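Local atomic coordinates of putative mandelate racemase (PDB entry 2OX4), a protein that binds magnesium and is probably a lyase, possibly a dehydratase, of the mandelate racemase group of the enolase superfamily. Residues 91-103 with 289-301. Sequence-based numbering, arbitrary orientation.
Sequences IFSGISAFDIAFW and PDLGTCGGFTEFK
Asp-99 reaches across to the first turn of helix 296-309 and takes two hydrogen bonds there. OD1 accepts from Thr-298 OG1 at 2.5 Å, close to the carboxylate plane, while OD2 accepts a nearly straight bond from Thr-298 N, tilted further from that plane; both arrive on the syn side. With CG anti to the backbone N (chi1 -174°), the carboxylate faces this helix start, whose N-H groups would be expected to favour its negative charge. Trp-103 NE1 donates to the same Thr-298 OG1 at 3.0 Å, exactly in the indole plane, so the hydroxyl links indole and carboxylate. Without this carboxylate, as with an alanine here, Thr-298 N and OG1 would probably lose their acceptor and the hydroxyl would be freer to turn. Farther back, Ser-96 OG donates to Phe-92 O within its own helix and accepts a weak bond from Gly-295 N (2.8 Å). The contact joins the N-terminal capping domain of the enolase fold, through helix 89-110, to the C-terminal barrel just after strand 286-287; the axes of segments 91-103 and 296-301 lie at 105°. Close backbone approach accompanies the glycines: Ser-96 is a knob among Gly-292, Thr-293, Cys-294 and Gly-296, its CB 3.2 Å from Leu-291 O, and Asp-99 OD2 lies 3.4 Å from Gly-296 C. Aromatic packing completes the far end. Phe-297 turns its edge to the Trp-103 face in an offset edge-to-face pair (planes at 71°), its CB over the five-membered ring as a CH-pi contact. Beside it Ile-100 CG2 meets Phe-297 CE1 at 3.9 Å, and CD1 reaches Leu-291 CB.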
ATOM      1  N   ILE C  91      32.906   6.217  -1.763  1.00  9.91           N
ATOM      2  CA  ILE C  91      32.738   6.680  -0.381  1.00  9.91           C
ATOM      3  C   ILE C  91      32.805   5.490   0.568  1.00  9.58           C
ATOM      4  O   ILE C  91      33.610   5.490   1.511  1.00  9.40           O
ATOM      5  CB  ILE C  91      31.407   7.474  -0.205  1.00 11.05           C
ATOM      6  CG1 ILE C  91      31.419   8.771  -1.044  1.00 10.41           C
ATOM      7  CG2 ILE C  91      31.093   7.731   1.279  1.00  8.81           C
ATOM      8  CD1 ILE C  91      32.622   9.693  -0.799  1.00 13.89           C
ATOM      9  N   PHE C  92      32.002   4.457   0.303  1.00  6.70           N
ATOM     10  CA  PHE C  92      31.956   3.287   1.196  1.00  7.65           C
ATOM     11  C   PHE C  92      33.182   2.358   1.089  1.00 10.23           C
ATOM     12  O   PHE C  92      33.577   1.736   2.084  1.00  9.76           O
ATOM     13  CB  PHE C  92      30.627   2.528   1.080  1.00  8.09           C
ATOM     14  CG  PHE C  92      29.483   3.199   1.802  1.00  8.55           C
ATOM     15  CD1 PHE C  92      28.345   3.579   1.113  1.00  8.95           C
ATOM     16  CD2 PHE C  92      29.566   3.470   3.170  1.00 11.17           C
ATOM     17  CE1 PHE C  92      27.291   4.215   1.778  1.00 10.08           C
ATOM     18  CE2 PHE C  92      28.521   4.094   3.844  1.00 13.74           C
ATOM     19  CZ  PHE C  92      27.391   4.469   3.150  1.00 12.88           C
ATOM     20  N   SER C  93      33.816   2.315  -0.083  1.00 11.28           N
ATOM     21  CA  SER C  93      35.075   1.571  -0.259  0.50 10.98           C
ATOM     22  C   SER C  93      36.171   2.084   0.666  1.00 10.09           C
ATOM     23  O   SER C  93      36.969   1.309   1.190  1.00 10.61           O
ATOM     24  CB  SER C  93      35.569   1.657  -1.705  0.50 14.10           C
ATOM     25  OG  SER C  93      34.753   0.903  -2.576  0.50 20.51           O
ATOM     26  N   GLY C  94      36.215   3.405   0.853  1.00  9.02           N
ATOM     27  CA  GLY C  94      37.219   4.021   1.722  1.00 13.09           C
ATOM     28  C   GLY C  94      37.005   3.654   3.182  1.00 13.43           C
ATOM     29  O   GLY C  94      37.938   3.265   3.877  1.00 10.42           O
ATOM     30  N   ILE C  95      35.763   3.757   3.639  1.00  9.66           N
ATOM     31  CA  ILE C  95      35.397   3.279   4.980  1.00  7.40           C
ATOM     32  C   ILE C  95      35.757   1.791   5.144  1.00  8.75           C
ATOM     33  O   ILE C  95      36.367   1.406   6.148  1.00  9.15           O
ATOM     34  CB  ILE C  95      33.904   3.540   5.291  1.00 10.88           C
ATOM     35  CG1 ILE C  95      33.594   5.035   5.142  1.00  8.02           C
ATOM     36  CG2 ILE C  95      33.584   3.101   6.700  1.00 15.01           C
ATOM     37  CD1 ILE C  95      32.135   5.443   5.570  1.00  8.45           C
ATOM     38  N   SER C  96      35.439   0.994   4.123  1.00  8.24           N
ATOM     39  CA  SER C  96      35.623  -0.465   4.144  1.00  9.80           C
ATOM     40  C   SER C  96      37.085  -0.834   4.370  1.00 11.40           C
ATOM     41  O   SER C  96      37.390  -1.677   5.221  1.00  9.45           O
ATOM     42  CB  SER C  96      35.189  -1.085   2.818  1.00  7.78           C
ATOM     43  OG  SER C  96      33.814  -0.866   2.546  1.00 10.13           O
ATOM     44  N   ALA C  97      37.980  -0.221   3.593  1.00  8.10           N
ATOM     45  CA  ALA C  97      39.376  -0.668   3.581  1.00  9.54           C
ATOM     46  C   ALA C  97      40.019  -0.397   4.929  1.00  7.48           C
ATOM     47  O   ALA C  97      40.698  -1.264   5.501  1.00  9.37           O
ATOM     48  CB  ALA C  97      40.163  -0.022   2.436  1.00  7.70           C
ATOM     49  N   PHE C  98      39.761   0.789   5.468  1.00  8.01           N
ATOM     50  CA  PHE C  98      40.226   1.135   6.796  1.00  8.67           C
ATOM     51  C   PHE C  98      39.666   0.206   7.868  1.00  9.28           C
ATOM     52  O   PHE C  98      40.409  -0.280   8.724  1.00 10.34           O
ATOM     53  CB  PHE C  98      39.938   2.612   7.095  1.00  9.18           C
ATOM     54  CG  PHE C  98      40.927   3.541   6.454  1.00  9.74           C
ATOM     55  CD1 PHE C  98      40.531   4.441   5.481  1.00  8.38           C
ATOM     56  CD2 PHE C  98      42.274   3.481   6.813  1.00 13.81           C
ATOM     57  CE1 PHE C  98      41.463   5.302   4.896  1.00 11.88           C
ATOM     58  CE2 PHE C  98      43.212   4.341   6.231  1.00 16.72           C
ATOM     59  CZ  PHE C  98      42.808   5.242   5.271  1.00 13.35           C
ATOM     60  N   ASP C  99      38.369  -0.076   7.791  1.00  7.31           N
ATOM     61  CA  ASP C  99      37.722  -0.938   8.780  1.00  8.52           C
ATOM     62  C   ASP C  99      38.373  -2.329   8.834  1.00  8.05           C
ATOM     63  O   ASP C  99      38.653  -2.845   9.913  1.00  7.82           O
ATOM     64  CB  ASP C  99      36.204  -1.009   8.534  1.00  6.69           C
ATOM     65  CG  ASP C  99      35.483  -1.781   9.615  1.00  8.32           C
ATOM     66  OD1 ASP C  99      35.166  -1.194  10.674  1.00  9.89           O
ATOM     67  OD2 ASP C  99      35.250  -2.977   9.392  1.00  9.07           O
ATOM     68  N   ILE C 100      38.657  -2.901   7.661  1.00  7.39           N
ATOM     69  CA  ILE C 100      39.323  -4.204   7.579  1.00  8.04           C
ATOM     70  C   ILE C 100      40.697  -4.143   8.296  1.00  9.93           C
ATOM     71  O   ILE C 100      41.021  -5.015   9.119  1.00  8.16           O
ATOM     72  CB  ILE C 100      39.461  -4.683   6.103  1.00  8.92           C
ATOM     73  CG1 ILE C 100      38.074  -4.965   5.493  1.00  9.08           C
ATOM     74  CG2 ILE C 100      40.341  -5.967   6.016  1.00  9.32           C
ATOM     75  CD1 ILE C 100      38.063  -5.050   3.938  1.00 11.01           C
ATOM     76  N   ALA C 101      41.472  -3.099   8.013  1.00  9.28           N
ATOM     77  CA  ALA C 101      42.796  -2.925   8.642  1.00 10.78           C
ATOM     78  C   ALA C 101      42.701  -2.752  10.172  1.00 10.66           C
ATOM     79  O   ALA C 101      43.546  -3.267  10.921  1.00  9.66           O
ATOM     80  CB  ALA C 101      43.522  -1.759   8.020  1.00  8.75           C
ATOM     81  N   PHE C 102      41.673  -2.045  10.640  1.00  9.22           N
ATOM     82  CA  PHE C 102      41.459  -1.914  12.083  1.00  7.55           C
ATOM     83  C   PHE C 102      41.202  -3.259  12.763  1.00  8.49           C
ATOM     84  O   PHE C 102      41.779  -3.539  13.828  1.00 10.44           O
ATOM     85  CB  PHE C 102      40.302  -0.958  12.398  1.00 10.87           C
ATOM     86  CG  PHE C 102      40.465   0.420  11.821  1.00 12.71           C
ATOM     87  CD1 PHE C 102      39.340   1.156  11.465  1.00 11.60           C
ATOM     88  CD2 PHE C 102      41.728   0.986  11.640  1.00  9.01           C
ATOM     89  CE1 PHE C 102      39.461   2.429  10.926  1.00 14.85           C
ATOM     90  CE2 PHE C 102      41.865   2.267  11.085  1.00 14.85           C
ATOM     91  CZ  PHE C 102      40.732   2.992  10.736  1.00 15.53           C
ATOM     92  N   TRP C 103      40.345  -4.085  12.163  1.00  9.04           N
ATOM     93  CA  TRP C 103      40.076  -5.404  12.726  1.00  7.62           C
ATOM     94  C   TRP C 103      41.330  -6.294  12.684  1.00 11.50           C
ATOM     95  O   TRP C 103      41.583  -7.033  13.632  1.00  9.31           O
ATOM     96  CB  TRP C 103      38.883  -6.083  12.054  1.00 10.04           C
ATOM     97  CG  TRP C 103      37.538  -5.509  12.491  1.00  9.21           C
ATOM     98  CD1 TRP C 103      36.817  -4.530  11.865  1.00  9.75           C
ATOM     99  CD2 TRP C 103      36.778  -5.891  13.644  1.00 14.23           C
ATOM    100  NE1 TRP C 103      35.646  -4.285  12.558  1.00 11.00           N
ATOM    101  CE2 TRP C 103      35.597  -5.112  13.648  1.00 12.09           C
ATOM    102  CE3 TRP C 103      36.975  -6.829  14.667  1.00 14.82           C
ATOM    103  CZ2 TRP C 103      34.621  -5.236  14.645  1.00 16.24           C
ATOM    104  CZ3 TRP C 103      36.005  -6.951  15.658  1.00 17.14           C
ATOM    105  CH2 TRP C 103      34.845  -6.155  15.644  1.00 16.29           C
ATOM    106  N   PRO C 289      27.392  -8.843  -0.390  1.00  9.92           N
ATOM    107  CA  PRO C 289      28.177  -7.644  -0.112  1.00  9.54           C
ATOM    108  C   PRO C 289      29.660  -7.988  -0.247  1.00  9.34           C
ATOM    109  O   PRO C 289      30.058  -9.131   0.033  1.00  9.49           O
ATOM    110  CB  PRO C 289      27.848  -7.344   1.356  1.00 11.10           C
ATOM    111  CG  PRO C 289      27.426  -8.632   1.922  1.00  9.01           C
ATOM    112  CD  PRO C 289      26.730  -9.358   0.820  1.00 10.65           C
ATOM    113  N   ASP C 290      30.444  -7.028  -0.715  1.00  9.99           N
ATOM    114  CA  ASP C 290      31.903  -7.126  -0.724  1.00 11.23           C
ATOM    115  C   ASP C 290      32.424  -6.432   0.531  1.00 10.56           C
ATOM    116  O   ASP C 290      32.107  -5.262   0.775  1.00  9.48           O
ATOM    117  CB  ASP C 290      32.442  -6.437  -1.993  1.00  9.36           C
ATOM    118  CG  ASP C 290      33.947  -6.657  -2.212  1.00 18.91           C
ATOM    119  OD1 ASP C 290      34.751  -6.358  -1.312  1.00 19.76           O
ATOM    120  OD2 ASP C 290      34.328  -7.121  -3.299  1.00 17.19           O
ATOM    121  N   LEU C 291      33.233  -7.134   1.328  1.00 10.63           N
ATOM    122  CA  LEU C 291      33.878  -6.504   2.500  1.00  9.77           C
ATOM    123  C   LEU C 291      34.568  -5.169   2.161  1.00  9.01           C
ATOM    124  O   LEU C 291      34.509  -4.233   2.946  1.00 12.33           O
ATOM    125  CB  LEU C 291      34.888  -7.447   3.154  1.00 12.47           C
ATOM    126  CG  LEU C 291      34.434  -8.434   4.231  1.00 23.41           C
ATOM    127  CD1 LEU C 291      35.658  -9.156   4.750  1.00 21.38           C
ATOM    128  CD2 LEU C 291      33.759  -7.739   5.380  1.00 13.33           C
ATOM    129  N   GLY C 292      35.181  -5.087   0.983  1.00  9.87           N
ATOM    130  CA  GLY C 292      35.912  -3.891   0.562  1.00  8.95           C
ATOM    131  C   GLY C 292      35.095  -2.758  -0.048  1.00  9.43           C
ATOM    132  O   GLY C 292      35.667  -1.737  -0.459  1.00  7.90           O
ATOM    133  N   THR C 293      33.771  -2.920  -0.127  1.00 10.68           N
ATOM    134  CA  THR C 293      32.885  -1.819  -0.551  1.00 11.01           C
ATOM    135  C   THR C 293      31.638  -1.602   0.330  1.00 12.83           C
ATOM    136  O   THR C 293      31.094  -0.492   0.372  1.00  9.73           O
ATOM    137  CB  THR C 293      32.419  -1.919  -2.047  1.00 14.47           C
ATOM    138  OG1 THR C 293      31.538  -3.032  -2.219  1.00 11.87           O
ATOM    139  CG2 THR C 293      33.590  -2.041  -3.021  1.00 13.90           C
ATOM    140  N   CYS C 294      31.185  -2.648   1.020  1.00  8.05           N
ATOM    141  CA  CYS C 294      29.923  -2.567   1.768  1.00 12.20           C
ATOM    142  C   CYS C 294      30.060  -1.805   3.088  1.00 10.45           C
ATOM    143  O   CYS C 294      29.064  -1.408   3.675  1.00 12.67           O
ATOM    144  CB  CYS C 294      29.372  -3.963   2.040  1.00  8.96           C
ATOM    145  SG  CYS C 294      30.179  -4.805   3.417  1.00 11.46           S
ATOM    146  N   GLY C 295      31.297  -1.632   3.556  1.00  8.33           N
ATOM    147  CA  GLY C 295      31.592  -0.923   4.805  1.00  8.38           C
ATOM    148  C   GLY C 295      32.499  -1.689   5.767  1.00 10.32           C
ATOM    149  O   GLY C 295      32.558  -1.364   6.952  1.00 11.43           O
ATOM    150  N   GLY C 296      33.212  -2.708   5.271  1.00  8.57           N
ATOM    151  CA  GLY C 296      34.187  -3.416   6.118  1.00  7.40           C
ATOM    152  C   GLY C 296      33.535  -4.512   6.938  1.00  8.80           C
ATOM    153  O   GLY C 296      32.332  -4.785   6.782  1.00  9.81           O
ATOM    154  N   PHE C 297      34.314  -5.146   7.817  1.00  6.96           N
ATOM    155  CA  PHE C 297      33.764  -6.139   8.763  1.00  8.59           C
ATOM    156  C   PHE C 297      32.577  -5.588   9.565  1.00  8.44           C
ATOM    157  O   PHE C 297      31.593  -6.287   9.787  1.00  9.51           O
ATOM    158  CB  PHE C 297      34.824  -6.573   9.775  1.00 10.47           C
ATOM    159  CG  PHE C 297      35.891  -7.478   9.212  1.00  9.06           C
ATOM    160  CD1 PHE C 297      37.220  -7.059   9.182  1.00  7.68           C
ATOM    161  CD2 PHE C 297      35.578  -8.761   8.780  1.00  9.66           C
ATOM    162  CE1 PHE C 297      38.223  -7.893   8.705  1.00  9.40           C
ATOM    163  CE2 PHE C 297      36.580  -9.604   8.288  1.00 11.80           C
ATOM    164  CZ  PHE C 297      37.897  -9.164   8.254  1.00 12.40           C
ATOM    165  N   THR C 298      32.707  -4.342  10.011  1.00  7.57           N
ATOM    166  CA  THR C 298      31.715  -3.715  10.895  1.00  7.84           C
ATOM    167  C   THR C 298      30.342  -3.699  10.219  1.00  8.13           C
ATOM    168  O   THR C 298      29.321  -4.112  10.804  1.00  8.24           O
ATOM    169  CB  THR C 298      32.174  -2.290  11.281  1.00  8.32           C
ATOM    170  OG1 THR C 298      33.381  -2.383  12.045  1.00 11.11           O
ATOM    171  CG2 THR C 298      31.109  -1.561  12.120  1.00  8.56           C
ATOM    172  N   GLU C 299      30.326  -3.261   8.968  1.00  6.92           N
ATOM    173  CA  GLU C 299      29.065  -3.108   8.245  1.00  7.40           C
ATOM    174  C   GLU C 299      28.587  -4.413   7.619  1.00  7.77           C
ATOM    175  O   GLU C 299      27.385  -4.675   7.579  1.00  7.94           O
ATOM    176  CB  GLU C 299      29.177  -2.001   7.192  1.00  9.96           C
ATOM    177  CG  GLU C 299      27.825  -1.523   6.635  1.00  9.17           C
ATOM    178  CD  GLU C 299      27.068  -0.601   7.574  1.00 10.34           C
ATOM    179  OE1 GLU C 299      27.505  -0.380   8.721  1.00  9.76           O
ATOM    180  OE2 GLU C 299      26.015  -0.072   7.149  1.00  9.12           O
ATOM    181  N   PHE C 300      29.515  -5.231   7.123  1.00 10.23           N
ATOM    182  CA  PHE C 300      29.165  -6.574   6.615  1.00  9.12           C
ATOM    183  C   PHE C 300      28.328  -7.323   7.649  1.00 10.96           C
ATOM    184  O   PHE C 300      27.298  -7.911   7.319  1.00 10.27           O
ATOM    185  CB  PHE C 300      30.426  -7.389   6.345  1.00  8.56           C
ATOM    186  CG  PHE C 300      30.170  -8.760   5.765  1.00 14.05           C
ATOM    187  CD1 PHE C 300      30.280  -8.970   4.388  1.00 17.65           C
ATOM    188  CD2 PHE C 300      29.882  -9.854   6.588  1.00 10.55           C
ATOM    189  CE1 PHE C 300      30.088 -10.239   3.839  1.00 13.58           C
ATOM    190  CE2 PHE C 300      29.655 -11.128   6.036  1.00 10.50           C
ATOM    191  CZ  PHE C 300      29.767 -11.316   4.667  1.00 17.53           C
ATOM    192  N   LYS C 301      28.778  -7.295   8.898  1.00 11.61           N
ATOM    193  CA  LYS C 301      28.079  -7.974   9.982  1.00 12.67           C
ATOM    194  C   LYS C 301      26.665  -7.430  10.152  1.00 13.95           C
ATOM    195  O   LYS C 301      25.705  -8.192  10.265  1.00 11.66           O
ATOM    196  CB  LYS C 301      28.856  -7.835  11.292  1.00 13.03           C
ATOM    197  CG  LYS C 301      28.510  -8.887  12.334  1.00 25.99           C
ATOM    198  CD  LYS C 301      29.654  -9.094  13.313  1.00 30.04           C
ATOM    199  CE  LYS C 301      29.143  -9.250  14.736  1.00 35.95           C
ATOM    200  NZ  LYS C 301      28.217 -10.408  14.869  1.00 35.03           N
TER